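Local coordinates for F5/8 type C domain protein (Clostridium perfringens, PDB 7JRM) that probably binds carbohydrate through a CBM51-type module within the mucin-directed O-glycopeptidase ZmpB, at residues K359-L373 and D395-A407. Numbering follows the deposited sequence.
Sequences KDLRPLSKLKKLNTL and DSKVYNREGKNVA
The guanidinium of Arg-362 lies flat over one face of the Tyr-399 ring, a stacked cation-pi contact with CZ of Arg-362 3.7 Å from the ring centroid and the planes 20° apart. Asp-360 fixes that pose from within the same segment. Its carboxylate holds Arg-362 in a side-on salt bridge, NH1 to OD1 and NE to OD2, the latter at 2.8 Å on the syn side, and OD2 also accepts the backbone N of Arg-362, closing an Asx turn. The bend at chi3 of Arg-362 (-63°) folds the guanidinium back toward this carboxylate. Beside the stack the backbones form a single bridge between Asp-360 and Tyr-399: Tyr-399 N donates to Lys-359 O, and Leu-361 N to Tyr-399 O at 3.1 Å.

The leucine spacing and short parallel strands are consistent with a leucine-rich-repeat-like fold; segment 359-373, whose last two residues open strand 372-384, is thus tied to the connection leading into strand 407-413 of the same mixed sheet. There a type I turn from Asn-400 to Gly-403 carries Arg-401, whose CG and CD pass the CB atoms of Leu-361 and Leu-364 on the way to Leu-370. NH1 of Arg-401 donates to Leu-370 O at 3.0 Å, near the guanidinium plane, while CD2 of Leu-373 sits over one guanidinium face, 3.5 Å from NE of Arg-401. A water held by Leu-364 O and Leu-367 O also makes a weak bond to NH1 of Arg-401.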
ATOM      1  N   LYS A 359     -27.771 -33.126   4.858  1.00 23.55           N
ATOM      2  CA  LYS A 359     -26.577 -33.945   5.023  1.00 24.26           C
ATOM      3  C   LYS A 359     -25.356 -33.336   4.346  1.00 27.04           C
ATOM      4  O   LYS A 359     -24.315 -33.998   4.258  1.00 31.32           O
ATOM      5  CB  LYS A 359     -26.821 -35.355   4.478  1.00 29.14           C
ATOM      6  CG  LYS A 359     -26.963 -35.405   2.964  1.00 24.63           C
ATOM      7  CD  LYS A 359     -26.988 -36.833   2.449  1.00 30.83           C
ATOM      8  CE  LYS A 359     -27.057 -36.869   0.931  1.00 28.86           C
ATOM      9  NZ  LYS A 359     -27.251 -38.253   0.415  1.00 38.11           N
ATOM     10  N   ASP A 360     -25.451 -32.097   3.865  1.00 22.90           N
ATOM     11  CA  ASP A 360     -24.369 -31.483   3.100  1.00 26.53           C
ATOM     12  C   ASP A 360     -24.391 -29.983   3.358  1.00 23.07           C
ATOM     13  O   ASP A 360     -25.303 -29.289   2.900  1.00 20.16           O
ATOM     14  CB  ASP A 360     -24.521 -31.787   1.610  1.00 24.14           C
ATOM     15  CG  ASP A 360     -23.307 -31.376   0.801  1.00 25.95           C
ATOM     16  OD1 ASP A 360     -23.355 -31.498  -0.441  1.00 27.67           O
ATOM     17  OD2 ASP A 360     -22.307 -30.934   1.402  1.00 25.38           O
ATOM     18  N   LEU A 361     -23.390 -29.488   4.085  1.00 23.22           N
ATOM     19  CA  LEU A 361     -23.264 -28.068   4.389  1.00 23.23           C
ATOM     20  C   LEU A 361     -22.369 -27.328   3.402  1.00 21.71           C
ATOM     21  O   LEU A 361     -22.089 -26.142   3.608  1.00 21.20           O
ATOM     22  CB  LEU A 361     -22.724 -27.873   5.808  1.00 25.04           C
ATOM     23  CG  LEU A 361     -23.493 -28.503   6.968  1.00 22.26           C
ATOM     24  CD1 LEU A 361     -22.954 -27.989   8.294  1.00 25.00           C
ATOM     25  CD2 LEU A 361     -24.980 -28.224   6.844  1.00 23.15           C
ATOM     26  N   ARG A 362     -21.915 -27.997   2.343  1.00 26.87           N
ATOM     27  CA  ARG A 362     -20.985 -27.367   1.413  1.00 24.88           C
ATOM     28  C   ARG A 362     -21.534 -26.133   0.695  1.00 25.44           C
ATOM     29  O   ARG A 362     -20.720 -25.253   0.364  1.00 25.71           O
ATOM     30  CB  ARG A 362     -20.500 -28.409   0.394  1.00 28.24           C
ATOM     31  CG  ARG A 362     -19.451 -29.360   0.953  1.00 27.65           C
ATOM     32  CD  ARG A 362     -19.067 -30.428  -0.055  1.00 32.73           C
ATOM     33  NE  ARG A 362     -20.198 -31.278  -0.408  1.00 31.82           N
ATOM     34  CZ  ARG A 362     -20.184 -32.166  -1.397  1.00 32.65           C
ATOM     35  NH1 ARG A 362     -21.260 -32.898  -1.650  1.00 30.73           N
ATOM     36  NH2 ARG A 362     -19.091 -32.322  -2.132  1.00 32.02           N
ATOM     37  N   PRO A 363     -22.834 -26.002   0.403  1.00 20.51           N
ATOM     38  CA  PRO A 363     -23.317 -24.731  -0.163  1.00 18.42           C
ATOM     39  C   PRO A 363     -23.057 -23.518   0.717  1.00 21.51           C
ATOM     40  O   PRO A 363     -23.082 -22.391   0.208  1.00 19.31           O
ATOM     41  CB  PRO A 363     -24.820 -24.979  -0.341  1.00 21.37           C
ATOM     42  CG  PRO A 363     -24.912 -26.435  -0.588  1.00 24.17           C
ATOM     43  CD  PRO A 363     -23.862 -27.056   0.296  1.00 26.51           C
ATOM     44  N   LEU A 364     -22.810 -23.706   2.014  1.00 18.03           N
ATOM     45  CA  LEU A 364     -22.511 -22.605   2.921  1.00 22.20           C
ATOM     46  C   LEU A 364     -21.015 -22.398   3.122  1.00 23.88           C
ATOM     47  O   LEU A 364     -20.620 -21.648   4.020  1.00 23.29           O
ATOM     48  CB  LEU A 364     -23.183 -22.839   4.277  1.00 19.26           C
ATOM     49  CG  LEU A 364     -24.565 -23.491   4.289  1.00 16.74           C
ATOM     50  CD1 LEU A 364     -24.916 -23.953   5.696  1.00 17.08           C
ATOM     51  CD2 LEU A 364     -25.619 -22.533   3.759  1.00 21.04           C
ATOM     52  N   SER A 365     -20.177 -23.036   2.302  1.00 22.22           N
ATOM     53  CA  SER A 365     -18.738 -23.021   2.548  1.00 23.34           C
ATOM     54  C   SER A 365     -18.149 -21.625   2.379  1.00 24.10           C
ATOM     55  O   SER A 365     -17.260 -21.226   3.139  1.00 25.10           O
ATOM     56  CB  SER A 365     -18.037 -24.011   1.619  1.00 24.16           C
ATOM     57  OG  SER A 365     -18.136 -23.599   0.267  1.00 33.14           O
ATOM     58  N   LYS A 366     -18.625 -20.870   1.391  1.00 22.92           N
ATOM     59  CA  LYS A 366     -18.059 -19.566   1.071  1.00 25.21           C
ATOM     60  C   LYS A 366     -18.808 -18.413   1.729  1.00 21.99           C
ATOM     61  O   LYS A 366     -18.582 -17.255   1.362  1.00 22.67           O
ATOM     62  CB  LYS A 366     -18.020 -19.366  -0.445  1.00 25.45           C
ATOM     63  CG  LYS A 366     -17.126 -20.353  -1.178  1.00 30.06           C
ATOM     64  CD  LYS A 366     -17.421 -20.359  -2.669  1.00 17.57           C
ATOM     65  N   LEU A 367     -19.688 -18.696   2.687  1.00 20.69           N
ATOM     66  CA  LEU A 367     -20.378 -17.643   3.427  1.00 23.99           C
ATOM     67  C   LEU A 367     -19.441 -17.117   4.508  1.00 22.66           C
ATOM     68  O   LEU A 367     -19.191 -17.796   5.509  1.00 29.68           O
ATOM     69  CB  LEU A 367     -21.678 -18.171   4.026  1.00 21.82           C
ATOM     70  CG  LEU A 367     -22.652 -18.841   3.053  1.00 22.09           C
ATOM     71  CD1 LEU A 367     -23.938 -19.234   3.764  1.00 27.35           C
ATOM     72  CD2 LEU A 367     -22.947 -17.934   1.868  1.00 20.07           C
ATOM     73  N   LYS A 368     -18.924 -15.904   4.310  1.00 23.46           N
ATOM     74  CA  LYS A 368     -17.890 -15.358   5.179  1.00 24.76           C
ATOM     75  C   LYS A 368     -18.426 -14.803   6.493  1.00 22.23           C
ATOM     76  O   LYS A 368     -17.633 -14.563   7.408  1.00 23.54           O
ATOM     77  CB  LYS A 368     -17.118 -14.257   4.444  1.00 26.04           C
ATOM     78  CG  LYS A 368     -16.488 -14.704   3.134  1.00 27.96           C
ATOM     79  CD  LYS A 368     -16.200 -13.515   2.230  1.00 28.94           C
ATOM     80  CE  LYS A 368     -15.797 -13.967   0.836  1.00 35.92           C
ATOM     81  NZ  LYS A 368     -16.488 -15.224   0.436  1.00 39.89           N
ATOM     82  N   LYS A 369     -19.735 -14.593   6.614  1.00 23.09           N
ATOM     83  CA  LYS A 369     -20.314 -14.000   7.812  1.00 24.83           C
ATOM     84  C   LYS A 369     -21.134 -14.981   8.636  1.00 21.46           C
ATOM     85  O   LYS A 369     -21.689 -14.586   9.666  1.00 20.09           O
ATOM     86  CB  LYS A 369     -21.182 -12.793   7.437  1.00 22.77           C
ATOM     87  CG  LYS A 369     -20.493 -11.791   6.527  1.00 27.86           C
ATOM     88  CD  LYS A 369     -21.145 -10.421   6.614  1.00 31.71           C
ATOM     89  CE  LYS A 369     -20.719  -9.535   5.455  1.00 27.57           C
ATOM     90  NZ  LYS A 369     -21.607  -8.349   5.304  1.00 25.09           N
ATOM     91  N   LEU A 370     -21.221 -16.244   8.223  1.00 22.64           N
ATOM     92  CA  LEU A 370     -22.038 -17.237   8.921  1.00 23.03           C
ATOM     93  C   LEU A 370     -21.304 -17.675  10.182  1.00 22.45           C
ATOM     94  O   LEU A 370     -20.566 -18.661  10.193  1.00 24.22           O
ATOM     95  CB  LEU A 370     -22.341 -18.419   8.009  1.00 18.16           C
ATOM     96  CG  LEU A 370     -23.389 -19.412   8.516  1.00 22.75           C
ATOM     97  CD1 LEU A 370     -24.575 -18.679   9.126  1.00 18.31           C
ATOM     98  CD2 LEU A 370     -23.845 -20.330   7.394  1.00 20.91           C
ATOM     99  N   ASN A 371     -21.518 -16.931  11.267  1.00 25.20           N
ATOM    100  CA  ASN A 371     -20.893 -17.235  12.548  1.00 23.33           C
ATOM    101  C   ASN A 371     -21.791 -18.033  13.483  1.00 26.25           C
ATOM    102  O   ASN A 371     -21.286 -18.622  14.445  1.00 26.38           O
ATOM    103  CB  ASN A 371     -20.464 -15.942  13.253  1.00 25.07           C
ATOM    104  CG  ASN A 371     -19.251 -15.299  12.608  1.00 20.38           C
ATOM    105  OD1 ASN A 371     -18.542 -15.931  11.825  1.00 22.92           O
ATOM    106  ND2 ASN A 371     -19.006 -14.036  12.936  1.00 19.35           N
ATOM    107  N   THR A 372     -23.096 -18.067  13.230  1.00 24.53           N
ATOM    108  CA  THR A 372     -24.050 -18.805  14.056  1.00 24.59           C
ATOM    109  C   THR A 372     -24.740 -19.838  13.171  1.00 22.13           C
ATOM    110  O   THR A 372     -25.618 -19.494  12.372  1.00 23.61           O
ATOM    111  CB  THR A 372     -25.063 -17.863  14.703  1.00 23.98           C
ATOM    112  OG1 THR A 372     -24.375 -16.902  15.512  1.00 25.69           O
ATOM    113  CG2 THR A 372     -26.036 -18.646  15.574  1.00 24.62           C
ATOM    114  N   LEU A 373     -24.344 -21.100  13.313  1.00 22.02           N
ATOM    115  CA  LEU A 373     -24.913 -22.202  12.545  1.00 20.88           C
ATOM    116  C   LEU A 373     -25.517 -23.205  13.517  1.00 17.83           C
ATOM    117  O   LEU A 373     -24.788 -23.884  14.249  1.00 19.89           O
ATOM    118  CB  LEU A 373     -23.855 -22.860  11.660  1.00 19.74           C
ATOM    119  CG  LEU A 373     -24.323 -24.063  10.836  1.00 23.80           C
ATOM    120  CD1 LEU A 373     -25.393 -23.649   9.839  1.00 24.29           C
ATOM    121  CD2 LEU A 373     -23.146 -24.714  10.124  1.00 26.99           C
ATOM    122  N   ASP A 395     -24.006 -45.402   1.014  1.00 36.89           N
ATOM    123  CA  ASP A 395     -23.141 -44.240   1.146  1.00 36.38           C
ATOM    124  C   ASP A 395     -23.328 -43.610   2.519  1.00 34.56           C
ATOM    125  O   ASP A 395     -24.456 -43.434   2.985  1.00 34.34           O
ATOM    126  CB  ASP A 395     -23.446 -43.217   0.051  1.00 39.54           C
ATOM    127  CG  ASP A 395     -22.558 -41.998   0.135  1.00 39.99           C
ATOM    128  OD1 ASP A 395     -21.383 -42.151   0.529  1.00 42.90           O
ATOM    129  OD2 ASP A 395     -23.033 -40.889  -0.189  1.00 47.18           O
ATOM    130  N   SER A 396     -22.215 -43.268   3.163  1.00 36.28           N
ATOM    131  CA  SER A 396     -22.242 -42.735   4.522  1.00 36.99           C
ATOM    132  C   SER A 396     -21.263 -41.573   4.662  1.00 37.88           C
ATOM    133  O   SER A 396     -20.476 -41.501   5.605  1.00 38.73           O
ATOM    134  CB  SER A 396     -21.932 -43.831   5.539  1.00 34.65           C
ATOM    135  OG  SER A 396     -20.560 -44.183   5.507  1.00 40.20           O
ATOM    136  N   LYS A 397     -21.308 -40.639   3.716  1.00 35.96           N
ATOM    137  CA  LYS A 397     -20.508 -39.423   3.785  1.00 38.89           C
ATOM    138  C   LYS A 397     -21.431 -38.239   4.052  1.00 34.75           C
ATOM    139  O   LYS A 397     -22.320 -37.941   3.247  1.00 31.64           O
ATOM    140  CB  LYS A 397     -19.693 -39.212   2.506  1.00 33.79           C
ATOM    141  CG  LYS A 397     -20.487 -39.254   1.210  1.00 37.08           C
ATOM    142  N   VAL A 398     -21.233 -37.587   5.194  1.00 32.74           N
ATOM    143  CA  VAL A 398     -21.972 -36.388   5.568  1.00 33.50           C
ATOM    144  C   VAL A 398     -20.981 -35.234   5.600  1.00 33.59           C
ATOM    145  O   VAL A 398     -20.036 -35.239   6.398  1.00 27.86           O
ATOM    146  CB  VAL A 398     -22.679 -36.553   6.923  1.00 29.17           C
ATOM    147  CG1 VAL A 398     -23.634 -35.394   7.167  1.00 29.84           C
ATOM    148  CG2 VAL A 398     -23.420 -37.882   6.974  1.00 32.57           C
ATOM    149  N   TYR A 399     -21.193 -34.249   4.732  1.00 30.01           N
ATOM    150  CA  TYR A 399     -20.237 -33.167   4.547  1.00 30.65           C
ATOM    151  C   TYR A 399     -20.559 -31.990   5.456  1.00 32.50           C
ATOM    152  O   TYR A 399     -21.720 -31.592   5.594  1.00 30.68           O
ATOM    153  CB  TYR A 399     -20.228 -32.702   3.090  1.00 32.00           C
ATOM    154  CG  TYR A 399     -19.785 -33.757   2.104  1.00 34.28           C
ATOM    155  CD1 TYR A 399     -20.714 -34.496   1.385  1.00 32.08           C
ATOM    156  CD2 TYR A 399     -18.437 -34.006   1.884  1.00 36.26           C
ATOM    157  CE1 TYR A 399     -20.314 -35.459   0.479  1.00 33.12           C
ATOM    158  CE2 TYR A 399     -18.027 -34.967   0.979  1.00 39.17           C
ATOM    159  CZ  TYR A 399     -18.969 -35.691   0.280  1.00 37.24           C
ATOM    160  OH  TYR A 399     -18.566 -36.649  -0.622  1.00 40.38           O
ATOM    161  N   ASN A 400     -19.521 -31.433   6.074  1.00 29.11           N
ATOM    162  CA  ASN A 400     -19.641 -30.177   6.794  1.00 31.19           C
ATOM    163  C   ASN A 400     -19.310 -29.033   5.836  1.00 29.83           C
ATOM    164  O   ASN A 400     -19.174 -29.233   4.626  1.00 27.19           O
ATOM    165  CB  ASN A 400     -18.750 -30.182   8.037  1.00 31.68           C
ATOM    166  CG  ASN A 400     -17.272 -30.295   7.705  1.00 32.06           C
ATOM    167  OD1 ASN A 400     -16.893 -30.563   6.565  1.00 33.86           O
ATOM    168  ND2 ASN A 400     -16.427 -30.089   8.709  1.00 33.17           N
ATOM    169  N   ARG A 401     -19.171 -27.816   6.368  1.00 27.03           N
ATOM    170  CA  ARG A 401     -18.891 -26.670   5.509  1.00 31.43           C
ATOM    171  C   ARG A 401     -17.540 -26.798   4.818  1.00 31.44           C
ATOM    172  O   ARG A 401     -17.379 -26.342   3.680  1.00 35.75           O
ATOM    173  CB  ARG A 401     -18.956 -25.376   6.320  1.00 29.07           C
ATOM    174  CG  ARG A 401     -20.360 -24.820   6.480  1.00 24.55           C
ATOM    175  CD  ARG A 401     -20.344 -23.499   7.226  1.00 27.24           C
ATOM    176  NE  ARG A 401     -20.086 -23.684   8.651  1.00 26.81           N
ATOM    177  CZ  ARG A 401     -20.208 -22.725   9.562  1.00 28.17           C
ATOM    178  NH1 ARG A 401     -20.584 -21.506   9.199  1.00 27.96           N
ATOM    179  NH2 ARG A 401     -19.952 -22.985  10.837  1.00 22.57           N
ATOM    180  N   GLU A 402     -16.563 -27.419   5.476  1.00 34.23           N
ATOM    181  CA  GLU A 402     -15.238 -27.596   4.899  1.00 33.69           C
ATOM    182  C   GLU A 402     -15.159 -28.783   3.942  1.00 37.51           C
ATOM    183  O   GLU A 402     -14.064 -29.106   3.470  1.00 34.69           O
ATOM    184  CB  GLU A 402     -14.198 -27.758   6.010  1.00 33.07           C
ATOM    185  CG  GLU A 402     -13.040 -26.777   5.923  1.00 32.69           C
ATOM    186  N   GLY A 403     -16.283 -29.431   3.646  1.00 32.74           N
ATOM    187  CA  GLY A 403     -16.270 -30.572   2.752  1.00 33.38           C
ATOM    188  C   GLY A 403     -15.696 -31.836   3.345  1.00 34.62           C
ATOM    189  O   GLY A 403     -15.287 -32.728   2.597  1.00 33.44           O
ATOM    190  N   LYS A 404     -15.655 -31.942   4.669  1.00 34.25           N
ATOM    191  CA  LYS A 404     -15.101 -33.102   5.351  1.00 26.50           C
ATOM    192  C   LYS A 404     -16.223 -34.023   5.815  1.00 35.37           C
ATOM    193  O   LYS A 404     -17.250 -33.562   6.320  1.00 29.59           O
ATOM    194  CB  LYS A 404     -14.250 -32.668   6.548  1.00 33.61           C
ATOM    195  CG  LYS A 404     -13.991 -33.764   7.571  1.00 34.38           C
ATOM    196  CD  LYS A 404     -12.843 -33.397   8.496  1.00 36.28           C
ATOM    197  CE  LYS A 404     -12.956 -34.117   9.831  1.00 34.10           C
ATOM    198  NZ  LYS A 404     -14.010 -33.523  10.699  1.00 42.05           N
ATOM    199  N   ASN A 405     -16.023 -35.327   5.630  1.00 32.67           N
ATOM    200  CA  ASN A 405     -16.979 -36.313   6.114  1.00 30.90           C
ATOM    201  C   ASN A 405     -16.927 -36.371   7.636  1.00 33.14           C
ATOM    202  O   ASN A 405     -15.873 -36.647   8.219  1.00 31.76           O
ATOM    203  CB  ASN A 405     -16.680 -37.683   5.510  1.00 35.79           C
ATOM    204  CG  ASN A 405     -17.756 -38.707   5.821  1.00 37.66           C
ATOM    205  OD1 ASN A 405     -18.794 -38.381   6.398  1.00 34.83           O
ATOM    206  ND2 ASN A 405     -17.512 -39.954   5.438  1.00 39.82           N
ATOM    207  N   VAL A 406     -18.061 -36.109   8.279  1.00 27.11           N
ATOM    208  CA  VAL A 406     -18.143 -36.078   9.733  1.00 33.91           C
ATOM    209  C   VAL A 406     -18.963 -37.250  10.271  1.00 35.69           C
ATOM    210  O   VAL A 406     -19.436 -37.205  11.405  1.00 34.50           O
ATOM    211  CB  VAL A 406     -18.700 -34.734  10.231  1.00 35.79           C
ATOM    212  CG1 VAL A 406     -17.738 -33.604   9.892  1.00 34.66           C
ATOM    213  CG2 VAL A 406     -20.071 -34.471   9.628  1.00 31.44           C
ATOM    214  N   ALA A 407     -19.139 -38.301   9.473  1.00 35.36           N
ATOM    215  CA  ALA A 407     -19.870 -39.473   9.932  1.00 36.98           C
ATOM    216  C   ALA A 407     -19.087 -40.189  11.027  1.00 40.25           C
ATOM    217  O   ALA A 407     -17.861 -40.315  10.956  1.00 40.37           O
ATOM    218  CB  ALA A 407     -20.142 -40.421   8.765  1.00 38.91           C
TER
HETATM  219  O   HOH W   1     -19.821 -20.375   6.118  1.00 23.61           O
HETATM  220  O   HOH W   2     -18.706 -20.457  12.241  1.00 34.87           O